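Local coordinates for AT27789p (Drosophila melanogaster, PDB 5UZN), which probably binds RNA, mRNA in particular, through quasi-RNA recognition motifs, of which this chain is the third, at residues E9-H14 / D58-S63; H14-P19 / E80-G85; N25-F30 / E72-R77; N38-Y43 / D54-T59. One frame throughout, in Å; residues are numbered along the deposited sequence.

Interaction 1. Residues E9-H14 / D58-S63; sequences EYYTIH and DTYEDS
In this RRM-type fold the helix 60-68 begins against the first strand, where the Tyr-11 ring lies on the backbone around Tyr-60. Tyr-60 N sits 3.2 Å above the ring plane, shifted toward the rim. Tyr-60 CB adds a CH-pi contact, 4.0 Å from the centroid of the Tyr-11 ring and 20° off its normal. Asp-58 O meets the same ring at its edge, 3.7 Å from Tyr-11 CE1. The two tyrosine side chains cross at about a right angle. Tyr-60 CG is anti to its backbone N (chi1 179°), which carries its ring away from the strand and leaves CB to make the contact. Behind the ring, Tyr-11 CB packs on Ser-63 CB at 3.7 Å. With an alanine for Tyr-11, the first turn of the helix would probably lose its aromatic cover, and Tyr-60 CB its ring partner. Further along the strand, Ile-13 CD1 reaches Ser-63 O at 3.4 Å. At the other end, Tyr-10 CE1 lies 4.0 Å from Asp-58 OD1, which stands at the ring edge. No hydrogen bond joins the segments. The helix start is fixed from within: Thr-59 is the N-cap residue, and its OG1 accepts from Asp-62 N at 3.0 Å, while Ser-63 OG donates to a lone pair of Tyr-60 O. Such packing of the second helix on the first strand is typical of the beta-alpha-beta-beta-alpha-beta RRM fold.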
# COMPACT_ATOMS: atom_id res chain seq x y z
N GLU A 9 12.26 1.38 -12.07
CA GLU A 9 11.99 2.28 -10.96
C GLU A 9 10.48 2.38 -10.73
O GLU A 9 9.71 2.49 -11.69
CB GLU A 9 12.58 3.66 -11.24
CG GLU A 9 12.30 4.13 -12.67
CD GLU A 9 12.95 5.47 -13.02
OE1 GLU A 9 14.03 5.76 -12.47
OE2 GLU A 9 12.36 6.20 -13.83
N TYR A 10 10.07 2.36 -9.48
CA TYR A 10 8.66 2.41 -9.13
C TYR A 10 8.38 3.65 -8.28
O TYR A 10 9.29 4.25 -7.70
CB TYR A 10 8.23 1.14 -8.38
CG TYR A 10 8.42 -0.12 -9.19
CD1 TYR A 10 7.52 -0.49 -10.18
CD2 TYR A 10 9.51 -0.94 -8.96
CE1 TYR A 10 7.69 -1.66 -10.92
CE2 TYR A 10 9.69 -2.11 -9.69
CZ TYR A 10 8.78 -2.45 -10.66
OH TYR A 10 8.97 -3.61 -11.38
N TYR A 11 7.11 4.04 -8.24
CA TYR A 11 6.67 5.17 -7.43
C TYR A 11 5.92 4.64 -6.21
O TYR A 11 4.91 3.93 -6.36
CB TYR A 11 5.80 6.12 -8.24
CG TYR A 11 6.52 6.63 -9.47
CD1 TYR A 11 6.56 5.88 -10.65
CD2 TYR A 11 7.18 7.86 -9.44
CE1 TYR A 11 7.23 6.35 -11.76
CE2 TYR A 11 7.85 8.33 -10.56
CZ TYR A 11 7.87 7.57 -11.72
OH TYR A 11 8.54 8.03 -12.84
N THR A 12 6.39 5.00 -5.03
CA THR A 12 6.09 4.26 -3.81
C THR A 12 5.13 5.00 -2.89
O THR A 12 5.32 6.20 -2.61
CB THR A 12 7.39 3.97 -3.07
OG1 THR A 12 8.24 3.28 -3.98
CG2 THR A 12 7.13 3.11 -1.85
N ILE A 13 4.13 4.28 -2.39
CA ILE A 13 3.24 4.75 -1.34
C ILE A 13 3.45 3.86 -0.13
O ILE A 13 3.21 2.65 -0.19
CB ILE A 13 1.77 4.70 -1.79
CG1 ILE A 13 1.52 5.64 -2.97
CG2 ILE A 13 0.85 5.06 -0.63
CD1 ILE A 13 0.05 5.65 -3.35
N HIS A 14 3.95 4.46 0.96
CA HIS A 14 4.15 3.76 2.21
C HIS A 14 2.85 3.85 3.00
O HIS A 14 2.18 4.88 2.98
CB HIS A 14 5.32 4.36 3.00
CG HIS A 14 5.58 3.67 4.30
ND1 HIS A 14 5.93 2.34 4.38
CD2 HIS A 14 5.48 4.10 5.58
CE1 HIS A 14 6.06 1.98 5.65
NE2 HIS A 14 5.79 3.04 6.40
N ASP A 58 3.49 1.67 -11.23
CA ASP A 58 4.25 1.69 -12.47
C ASP A 58 4.64 3.11 -12.87
O ASP A 58 5.75 3.34 -13.33
CB ASP A 58 3.44 1.01 -13.59
CG ASP A 58 3.40 -0.51 -13.44
OD1 ASP A 58 4.45 -1.10 -13.16
OD2 ASP A 58 2.31 -1.10 -13.61
N THR A 59 3.73 4.08 -12.68
CA THR A 59 3.96 5.46 -13.10
C THR A 59 3.69 6.44 -11.96
O THR A 59 3.00 6.12 -10.99
CB THR A 59 3.06 5.87 -14.27
OG1 THR A 59 1.69 5.77 -13.85
CG2 THR A 59 3.29 4.97 -15.47
N TYR A 60 4.26 7.65 -12.11
CA TYR A 60 3.92 8.75 -11.19
C TYR A 60 2.43 9.00 -11.18
O TYR A 60 1.81 9.09 -10.12
CB TYR A 60 4.68 10.03 -11.59
CG TYR A 60 4.39 11.27 -10.71
CD1 TYR A 60 4.79 11.31 -9.38
CD2 TYR A 60 3.76 12.40 -11.23
CE1 TYR A 60 4.54 12.42 -8.57
CE2 TYR A 60 3.52 13.54 -10.42
CZ TYR A 60 3.94 13.54 -9.09
OH TYR A 60 3.71 14.65 -8.27
N GLU A 61 1.82 9.07 -12.36
CA GLU A 61 0.39 9.33 -12.43
C GLU A 61 -0.41 8.32 -11.61
O GLU A 61 -1.32 8.69 -10.86
CB GLU A 61 -0.06 9.31 -13.89
CG GLU A 61 -1.51 9.58 -14.07
CD GLU A 61 -1.93 9.42 -15.51
OE1 GLU A 61 -1.10 8.99 -16.35
OE2 GLU A 61 -3.10 9.73 -15.79
N ASP A 62 -0.07 7.04 -11.73
CA ASP A 62 -0.75 6.03 -10.92
C ASP A 62 -0.61 6.31 -9.43
O ASP A 62 -1.60 6.26 -8.68
CB ASP A 62 -0.18 4.65 -11.23
CG ASP A 62 -0.91 3.95 -12.37
OD1 ASP A 62 -1.68 4.63 -13.08
OD2 ASP A 62 -0.72 2.73 -12.54
N SER A 63 0.61 6.59 -8.96
CA SER A 63 0.83 6.78 -7.53
C SER A 63 0.03 7.96 -7.01
O SER A 63 -0.48 7.91 -5.89
CB SER A 63 2.32 6.98 -7.23
OG SER A 63 2.78 8.25 -7.68

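Interaction 2. Residues H14-P19 / E80-G85; sequences HMRGLP and ELFYDG
His-14 and Arg-16 each pair with the last strand through two backbone hydrogen bonds. His-14 N donates to Phe-82 O at 2.7 Å, and Phe-82 N returns a bond to His-14 O. Arg-16 N donates to Glu-80 O at 2.9 Å, and Glu-80 N returns one to Arg-16 O. Between these hydrogen-bonded pairs, Met-15 and Leu-81 form a non-hydrogen-bonded pair. Here CA-H...O contacts fill in, with Met-15 CA 3.3 Å from Glu-80 O and Leu-81 CA 3.5 Å from His-14 O.

Apolar contacts lie on both faces of the sheet. Met-15 and Leu-81 run side by side, with Met-15 CG 3.8 Å from Leu-81 CD2, on the face packed against helix 24-31. On the other face, Arg-16 CD touches Phe-82 CE1 at 3.6 Å. The guanidinium plane stands 73° from the phenyl plane.

Polar side-chain contacts are looser. Arg-16 bends at CG-CD (chi3 84°), turning its guanidinium back along its own strand, where NH1 makes a weak hydrogen bond to His-14 NE2 at 3.3 Å in the plane of the imidazole. The stronger partner of His-14 is Asp-54, bonded at ND1. Opposite charges of Arg-16 and Glu-80 are near but not in contact.

Two oxygens merely pack against carbon. The carbonyl oxygen His-14 O lies at the edge of the Phe-82 ring. Asp-84 OD2 rests against the methylene carbon His-14 CB at 3.4 Å, without a hydrogen bond. Its carboxylate and the imidazole are only 19° apart in plane.

This antiparallel pairing of the first and last strands is characteristic of the RRM beta-sheet.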
# COMPACT_ATOMS: atom_id res chain seq x y z
N HIS A 14 3.95 4.46 0.96
CA HIS A 14 4.15 3.76 2.21
C HIS A 14 2.85 3.85 3.00
O HIS A 14 2.18 4.88 2.98
CB HIS A 14 5.32 4.36 3.00
CG HIS A 14 5.58 3.67 4.30
ND1 HIS A 14 5.93 2.34 4.38
CD2 HIS A 14 5.48 4.10 5.58
CE1 HIS A 14 6.06 1.98 5.65
NE2 HIS A 14 5.79 3.04 6.40
N MET A 15 2.47 2.75 3.65
CA MET A 15 1.16 2.64 4.27
C MET A 15 1.34 2.30 5.74
O MET A 15 2.12 1.42 6.08
CB MET A 15 0.29 1.57 3.57
CG MET A 15 0.28 1.65 2.05
SD MET A 15 -0.49 0.23 1.25
CE MET A 15 -2.22 0.57 1.63
N ARG A 16 0.62 2.99 6.62
CA ARG A 16 0.60 2.62 8.02
C ARG A 16 -0.82 2.35 8.50
O ARG A 16 -1.80 2.82 7.90
CB ARG A 16 1.24 3.72 8.88
CG ARG A 16 2.70 3.96 8.52
CD ARG A 16 3.32 5.03 9.38
NE ARG A 16 3.81 4.48 10.64
CZ ARG A 16 4.97 3.83 10.73
NH1 ARG A 16 5.72 3.66 9.64
NH2 ARG A 16 5.38 3.38 11.91
N GLY A 17 -0.93 1.57 9.57
CA GLY A 17 -2.22 1.27 10.15
C GLY A 17 -2.93 0.06 9.59
O GLY A 17 -4.13 -0.09 9.83
N LEU A 18 -2.25 -0.81 8.85
CA LEU A 18 -2.92 -1.99 8.32
C LEU A 18 -3.28 -2.91 9.47
O LEU A 18 -2.52 -3.01 10.43
CB LEU A 18 -2.03 -2.76 7.34
CG LEU A 18 -1.93 -2.36 5.87
CD1 LEU A 18 -1.27 -1.02 5.75
CD2 LEU A 18 -1.17 -3.45 5.11
N PRO A 19 -4.41 -3.62 9.38
CA PRO A 19 -4.68 -4.71 10.33
C PRO A 19 -3.72 -5.87 10.12
O PRO A 19 -3.26 -6.12 9.01
CB PRO A 19 -6.12 -5.14 9.99
CG PRO A 19 -6.64 -4.14 9.00
CD PRO A 19 -5.47 -3.47 8.37
N GLU A 80 -3.04 5.21 6.76
CA GLU A 80 -2.29 6.42 6.45
C GLU A 80 -1.38 6.18 5.26
O GLU A 80 -0.57 5.25 5.29
CB GLU A 80 -1.43 6.86 7.63
CG GLU A 80 -2.14 7.40 8.82
CD GLU A 80 -1.12 7.93 9.79
OE1 GLU A 80 -0.82 9.14 9.70
OE2 GLU A 80 -0.57 7.12 10.57
N LEU A 81 -1.48 7.04 4.25
CA LEU A 81 -0.68 6.93 3.04
C LEU A 81 0.40 8.01 3.04
O LEU A 81 0.14 9.15 3.40
CB LEU A 81 -1.54 7.07 1.79
CG LEU A 81 -2.65 6.02 1.69
CD1 LEU A 81 -3.39 6.19 0.37
CD2 LEU A 81 -2.05 4.62 1.82
N PHE A 82 1.61 7.63 2.62
CA PHE A 82 2.75 8.53 2.51
C PHE A 82 3.41 8.29 1.16
O PHE A 82 3.84 7.16 0.88
CB PHE A 82 3.77 8.30 3.62
CG PHE A 82 3.19 8.38 4.99
CD1 PHE A 82 2.65 7.25 5.59
CD2 PHE A 82 3.18 9.59 5.68
CE1 PHE A 82 2.11 7.34 6.86
CE2 PHE A 82 2.63 9.67 6.94
CZ PHE A 82 2.11 8.54 7.53
N TYR A 83 3.48 9.33 0.34
CA TYR A 83 4.13 9.22 -0.96
C TYR A 83 5.63 9.32 -0.78
O TYR A 83 6.14 10.39 -0.44
CB TYR A 83 3.64 10.30 -1.91
CG TYR A 83 4.33 10.16 -3.26
CD1 TYR A 83 4.25 8.98 -3.96
CD2 TYR A 83 5.10 11.18 -3.79
CE1 TYR A 83 4.88 8.82 -5.17
CE2 TYR A 83 5.74 11.03 -5.01
CZ TYR A 83 5.63 9.85 -5.69
OH TYR A 83 6.24 9.66 -6.90
N ASP A 84 6.34 8.21 -0.99
CA ASP A 84 7.79 8.20 -0.77
C ASP A 84 8.58 8.42 -2.06
O ASP A 84 9.81 8.34 -2.03
CB ASP A 84 8.21 6.88 -0.11
CG ASP A 84 7.84 6.82 1.37
OD1 ASP A 84 7.20 7.76 1.90
OD2 ASP A 84 8.18 5.81 2.01
N GLY A 85 7.92 8.70 -3.17
CA GLY A 85 8.65 9.07 -4.34
C GLY A 85 9.19 7.84 -5.06
O GLY A 85 8.75 6.71 -4.87

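Interaction 3. Residues N25-F30 / E72-R77; sequences NDVFKF and EQMGSR
The Phe-30 ring meets the loop at its edge, where Gln-73 O is 3.9 Å from Phe-30 CD1 and Gln-73 C lies in the ring plane. Met-74 CB comes in obliquely, 4.0 Å from the same CD1. Outside the two segments, the ring of His-70 meets the Phe-30 ring with their planes about 20° apart. With chi1 at -175°, the Phe-30 ring points away from its own backbone N and out to the loop. Met-74 then carries the rest of the contact. Its chain crosses the Phe-30 side chain at about a right angle and bends at SD, placing CE 4.0 Å from Phe-30 CB and 4.1 Å from Val-27 CG2. SD rests on Asp-26 CB at 4.0 Å. Asp-26 OD2 is hydrogen-bonded to Ser-22 OG. A serine in place of Phe-30 would probably open a gap beside Gln-73 and Met-74 CB and leave the His-70 ring without its partner. Met-15 of the first strand packs against Val-27, Phe-30 and Met-74. The loop then makes a type II' beta turn from Met-74 to Arg-77, closed by two backbone bonds. Here the first helix packs on the loop joining the second helix to the last strand of the RRM fold.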
# COMPACT_ATOMS: atom_id res chain seq x y z
N ASN A 25 -3.43 -9.05 -1.07
CA ASN A 25 -4.68 -8.89 -1.80
C ASN A 25 -5.54 -7.79 -1.20
O ASN A 25 -6.28 -7.12 -1.93
CB ASN A 25 -5.43 -10.22 -1.89
CG ASN A 25 -4.84 -11.15 -2.95
OD1 ASN A 25 -4.31 -10.70 -3.98
ND2 ASN A 25 -4.92 -12.45 -2.71
N ASP A 26 -5.45 -7.56 0.12
CA ASP A 26 -6.18 -6.43 0.70
C ASP A 26 -5.62 -5.09 0.24
O ASP A 26 -6.37 -4.11 0.08
CB ASP A 26 -6.13 -6.50 2.23
CG ASP A 26 -7.35 -7.16 2.82
OD1 ASP A 26 -8.07 -7.84 2.07
OD2 ASP A 26 -7.59 -6.98 4.03
N VAL A 27 -4.30 -4.99 0.05
CA VAL A 27 -3.75 -3.74 -0.49
C VAL A 27 -4.24 -3.54 -1.91
O VAL A 27 -4.71 -2.45 -2.26
CB VAL A 27 -2.21 -3.73 -0.39
CG1 VAL A 27 -1.63 -2.45 -0.98
CG2 VAL A 27 -1.81 -3.78 1.07
N PHE A 28 -4.20 -4.56 -2.73
CA PHE A 28 -4.71 -4.44 -4.07
C PHE A 28 -6.17 -3.99 -4.03
O PHE A 28 -6.55 -3.12 -4.74
CB PHE A 28 -4.50 -5.74 -4.87
CG PHE A 28 -3.09 -5.94 -5.39
CD1 PHE A 28 -2.61 -5.19 -6.40
CD2 PHE A 28 -2.28 -6.91 -4.88
CE1 PHE A 28 -1.33 -5.39 -6.89
CE2 PHE A 28 -1.01 -7.11 -5.36
CZ PHE A 28 -0.54 -6.34 -6.37
N LYS A 29 -6.99 -4.55 -3.15
CA LYS A 29 -8.40 -4.14 -3.09
C LYS A 29 -8.55 -2.69 -2.66
O LYS A 29 -9.48 -2.00 -3.09
CB LYS A 29 -9.17 -5.03 -2.11
CG LYS A 29 -9.39 -6.46 -2.60
CD LYS A 29 -10.13 -7.29 -1.56
CE LYS A 29 -10.31 -8.74 -2.02
NZ LYS A 29 -10.95 -9.59 -0.97
N PHE A 30 -7.63 -2.22 -1.82
CA PHE A 30 -7.67 -0.86 -1.29
C PHE A 30 -7.49 0.17 -2.40
O PHE A 30 -8.16 1.21 -2.40
CB PHE A 30 -6.59 -0.72 -0.21
CG PHE A 30 -6.60 0.62 0.49
CD1 PHE A 30 -7.46 0.84 1.55
CD2 PHE A 30 -5.79 1.65 0.07
CE1 PHE A 30 -7.49 2.06 2.19
CE2 PHE A 30 -5.80 2.87 0.72
CZ PHE A 30 -6.66 3.06 1.78
N GLU A 72 -12.20 3.90 1.95
CA GLU A 72 -12.14 4.68 3.18
C GLU A 72 -11.38 3.95 4.27
O GLU A 72 -10.70 4.58 5.08
CB GLU A 72 -13.57 5.03 3.63
CG GLU A 72 -14.37 5.70 2.50
CD GLU A 72 -15.87 5.73 2.76
OE1 GLU A 72 -16.62 5.09 1.99
OE2 GLU A 72 -16.28 6.41 3.73
N GLN A 73 -11.44 2.63 4.27
CA GLN A 73 -10.77 1.82 5.27
C GLN A 73 -10.24 0.56 4.59
O GLN A 73 -10.72 0.18 3.52
CB GLN A 73 -11.72 1.41 6.42
CG GLN A 73 -12.22 2.55 7.29
CD GLN A 73 -12.90 2.03 8.55
OE1 GLN A 73 -13.76 1.15 8.50
NE2 GLN A 73 -12.49 2.57 9.70
N MET A 74 -9.24 -0.06 5.20
CA MET A 74 -8.89 -1.44 4.88
C MET A 74 -9.40 -2.29 6.04
O MET A 74 -9.01 -2.06 7.19
CB MET A 74 -7.39 -1.61 4.71
CG MET A 74 -7.00 -2.98 4.22
SD MET A 74 -5.21 -3.17 4.24
CE MET A 74 -4.71 -1.83 3.15
N GLY A 75 -10.27 -3.23 5.74
CA GLY A 75 -10.99 -3.85 6.84
C GLY A 75 -11.73 -2.75 7.58
O GLY A 75 -12.48 -1.98 6.99
N SER A 76 -11.48 -2.63 8.88
CA SER A 76 -12.13 -1.57 9.65
C SER A 76 -11.10 -0.62 10.25
O SER A 76 -11.35 -0.04 11.30
CB SER A 76 -13.03 -2.15 10.74
OG SER A 76 -12.48 -3.32 11.32
N ARG A 77 -9.95 -0.46 9.59
CA ARG A 77 -8.91 0.47 10.03
C ARG A 77 -8.73 1.58 9.00
O ARG A 77 -8.85 1.34 7.80
CB ARG A 77 -7.56 -0.23 10.26
CG ARG A 77 -7.55 -1.14 11.49
CD ARG A 77 -6.18 -1.74 11.67
NE ARG A 77 -5.63 -1.53 13.01
CZ ARG A 77 -5.69 -2.43 13.98
NH1 ARG A 77 -5.16 -2.17 15.17
NH2 ARG A 77 -6.29 -3.60 13.78

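Interaction 4. Residues N38-Y43 / D54-T59; sequences NVRINY and DAYFDT
Arg-40 lies alongside Asp-54 and across Tyr-56 on one face of the sheet. Its NH1 makes a long salt bridge to Asp-54 OD2 at 3.9 Å. The guanidinium and carboxylate planes are only 10° apart, with OD2 at the guanidinium edge. Arg-40 CG sits in the plane of the Tyr-56 ring at its edge, 3.7 Å from CE2. A turn about the CG-CD bond of Arg-40 (chi3 -50°) brings NH1 to 3.4 Å from Tyr-56 OH. A water donates to Asp-54 OD2 at 3.1 Å and to Asn-42 OD1 at 2.6 Å, tying the carboxylate to the neighbouring strand a second time. The other oxygen, Asp-54 OD1, takes a hydrogen bond from His-14. With both oxygens engaged, the carboxylate is probably held from turning.

Backbone pairing sets these side chains side by side. Arg-40 N donates to Asp-54 O at 2.8 Å, nearly straight at 175°, and Asp-54 N returns a bond to Arg-40 O. Tyr-56 N donates to Asn-38 O at 2.9 Å, while the return bond from Asn-38 N to Tyr-56 O is weak. On the reverse face, Val-39 CG2 and Ala-55 CB are 4.5 Å apart.

Val-39 packs on helix 24-31, at Val-27 and Phe-28, and Ala-55 on Phe-31. Strand 38-43 is outermost in the sheet, and strand 52-57 stands between it and strand 11-16.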
# COMPACT_ATOMS: atom_id res chain seq x y z
N ASN A 38 3.41 -4.08 -7.60
CA ASN A 38 3.73 -5.02 -6.54
C ASN A 38 3.39 -4.36 -5.21
O ASN A 38 3.27 -3.14 -5.11
CB ASN A 38 5.20 -5.42 -6.56
CG ASN A 38 5.52 -6.40 -7.67
OD1 ASN A 38 4.86 -7.43 -7.82
ND2 ASN A 38 6.55 -6.08 -8.45
N VAL A 39 3.25 -5.21 -4.19
CA VAL A 39 2.93 -4.83 -2.82
C VAL A 39 3.84 -5.62 -1.90
O VAL A 39 4.04 -6.82 -2.11
CB VAL A 39 1.46 -5.14 -2.44
CG1 VAL A 39 1.28 -4.95 -0.92
CG2 VAL A 39 0.51 -4.27 -3.24
N ARG A 40 4.34 -4.96 -0.93
CA ARG A 40 5.19 -5.64 0.13
C ARG A 40 4.69 -5.29 1.64
O ARG A 40 4.66 -4.17 2.20
CB ARG A 40 6.64 -5.16 0.07
CG ARG A 40 7.33 -5.35 -1.26
CD ARG A 40 8.85 -5.35 -1.06
NE ARG A 40 9.31 -4.21 -0.28
CZ ARG A 40 10.56 -4.04 0.13
NH1 ARG A 40 10.89 -2.97 0.84
NH2 ARG A 40 11.49 -4.96 -0.16
N ILE A 41 4.16 -6.38 2.17
CA ILE A 41 3.77 -6.28 3.57
C ILE A 41 5.03 -6.37 4.41
O ILE A 41 5.90 -7.18 4.10
CB ILE A 41 2.79 -7.42 3.92
CG1 ILE A 41 1.58 -7.42 2.95
CG2 ILE A 41 2.44 -7.35 5.40
CD1 ILE A 41 0.66 -6.11 2.99
N ASN A 42 5.15 -5.51 5.43
CA ASN A 42 6.32 -5.51 6.31
C ASN A 42 6.08 -6.37 7.55
O ASN A 42 5.01 -6.33 8.16
CB ASN A 42 6.67 -4.08 6.75
CG ASN A 42 7.20 -3.24 5.62
OD1 ASN A 42 7.99 -3.72 4.80
ND2 ASN A 42 6.75 -1.99 5.53
N TYR A 43 7.11 -7.13 7.92
CA TYR A 43 7.09 -7.99 9.10
C TYR A 43 8.32 -7.69 9.95
O TYR A 43 9.27 -7.04 9.49
CB TYR A 43 7.08 -9.49 8.72
CG TYR A 43 5.97 -9.92 7.77
CD1 TYR A 43 6.04 -9.62 6.42
CD2 TYR A 43 4.88 -10.65 8.23
CE1 TYR A 43 5.03 -10.02 5.55
CE2 TYR A 43 3.86 -11.04 7.36
CZ TYR A 43 3.95 -10.73 6.02
OH TYR A 43 2.97 -11.10 5.12
N ASP A 54 4.36 -1.39 1.72
CA ASP A 54 4.66 -0.55 0.57
C ASP A 54 3.88 -1.01 -0.65
O ASP A 54 3.76 -2.21 -0.90
CB ASP A 54 6.14 -0.57 0.21
CG ASP A 54 6.98 0.20 1.17
OD1 ASP A 54 6.49 1.23 1.69
OD2 ASP A 54 8.13 -0.23 1.41
N ALA A 55 3.36 -0.05 -1.42
CA ALA A 55 2.73 -0.31 -2.70
C ALA A 55 3.54 0.42 -3.76
O ALA A 55 3.81 1.62 -3.60
CB ALA A 55 1.25 0.13 -2.73
N TYR A 56 3.94 -0.32 -4.80
CA TYR A 56 4.84 0.15 -5.86
C TYR A 56 4.05 0.28 -7.15
O TYR A 56 3.56 -0.73 -7.68
CB TYR A 56 6.02 -0.81 -6.06
CG TYR A 56 6.92 -0.90 -4.85
CD1 TYR A 56 7.87 0.07 -4.61
CD2 TYR A 56 6.83 -1.96 -3.94
CE1 TYR A 56 8.70 0.03 -3.51
CE2 TYR A 56 7.67 -2.02 -2.82
CZ TYR A 56 8.60 -1.02 -2.63
OH TYR A 56 9.46 -1.01 -1.55
N PHE A 57 3.92 1.50 -7.65
CA PHE A 57 3.13 1.77 -8.85
C PHE A 57 4.04 1.96 -10.05
O PHE A 57 5.20 2.37 -9.92
CB PHE A 57 2.24 3.00 -8.65
CG PHE A 57 1.23 2.82 -7.55
CD1 PHE A 57 1.60 3.03 -6.24
CD2 PHE A 57 -0.07 2.39 -7.83
CE1 PHE A 57 0.67 2.84 -5.20
CE2 PHE A 57 -0.98 2.20 -6.81
CZ PHE A 57 -0.61 2.42 -5.49
N ASP A 58 3.49 1.67 -11.23
CA ASP A 58 4.25 1.69 -12.47
C ASP A 58 4.64 3.11 -12.87
O ASP A 58 5.75 3.34 -13.33
CB ASP A 58 3.44 1.01 -13.59
CG ASP A 58 3.40 -0.51 -13.44
OD1 ASP A 58 4.45 -1.10 -13.16
OD2 ASP A 58 2.31 -1.10 -13.61
N THR A 59 3.73 4.08 -12.68
CA THR A 59 3.96 5.46 -13.10
C THR A 59 3.69 6.44 -11.96
O THR A 59 3.00 6.12 -10.99
CB THR A 59 3.06 5.87 -14.27
OG1 THR A 59 1.69 5.77 -13.85
CG2 THR A 59 3.29 4.97 -15.47
O HOH W 1 9.49 -2.40 3.15

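Interactions 2 and 4 are antiparallel strand pairs and lie at the two sides of one sheet. Interaction 2 is a surface contact and interaction 4 partly buried. The His-14 to Asp-54 hydrogen bond joins them across the middle strands. Interactions 1 and 3 instead pack a helix start or a loop by side chains, with no hydrogen bond between segments. Interaction 3 is buried and built on Met-74 and Phe-30, whereas interaction 1 is partly buried and rests on tyrosine. These two lie on opposite sides of the chain's centre, their own centres about 18 Å apart. Strand 11-16 serves interactions 1 and 2, which share His-14. Val-27 links interaction 3 to both strand pairs through Met-15 and Val-39.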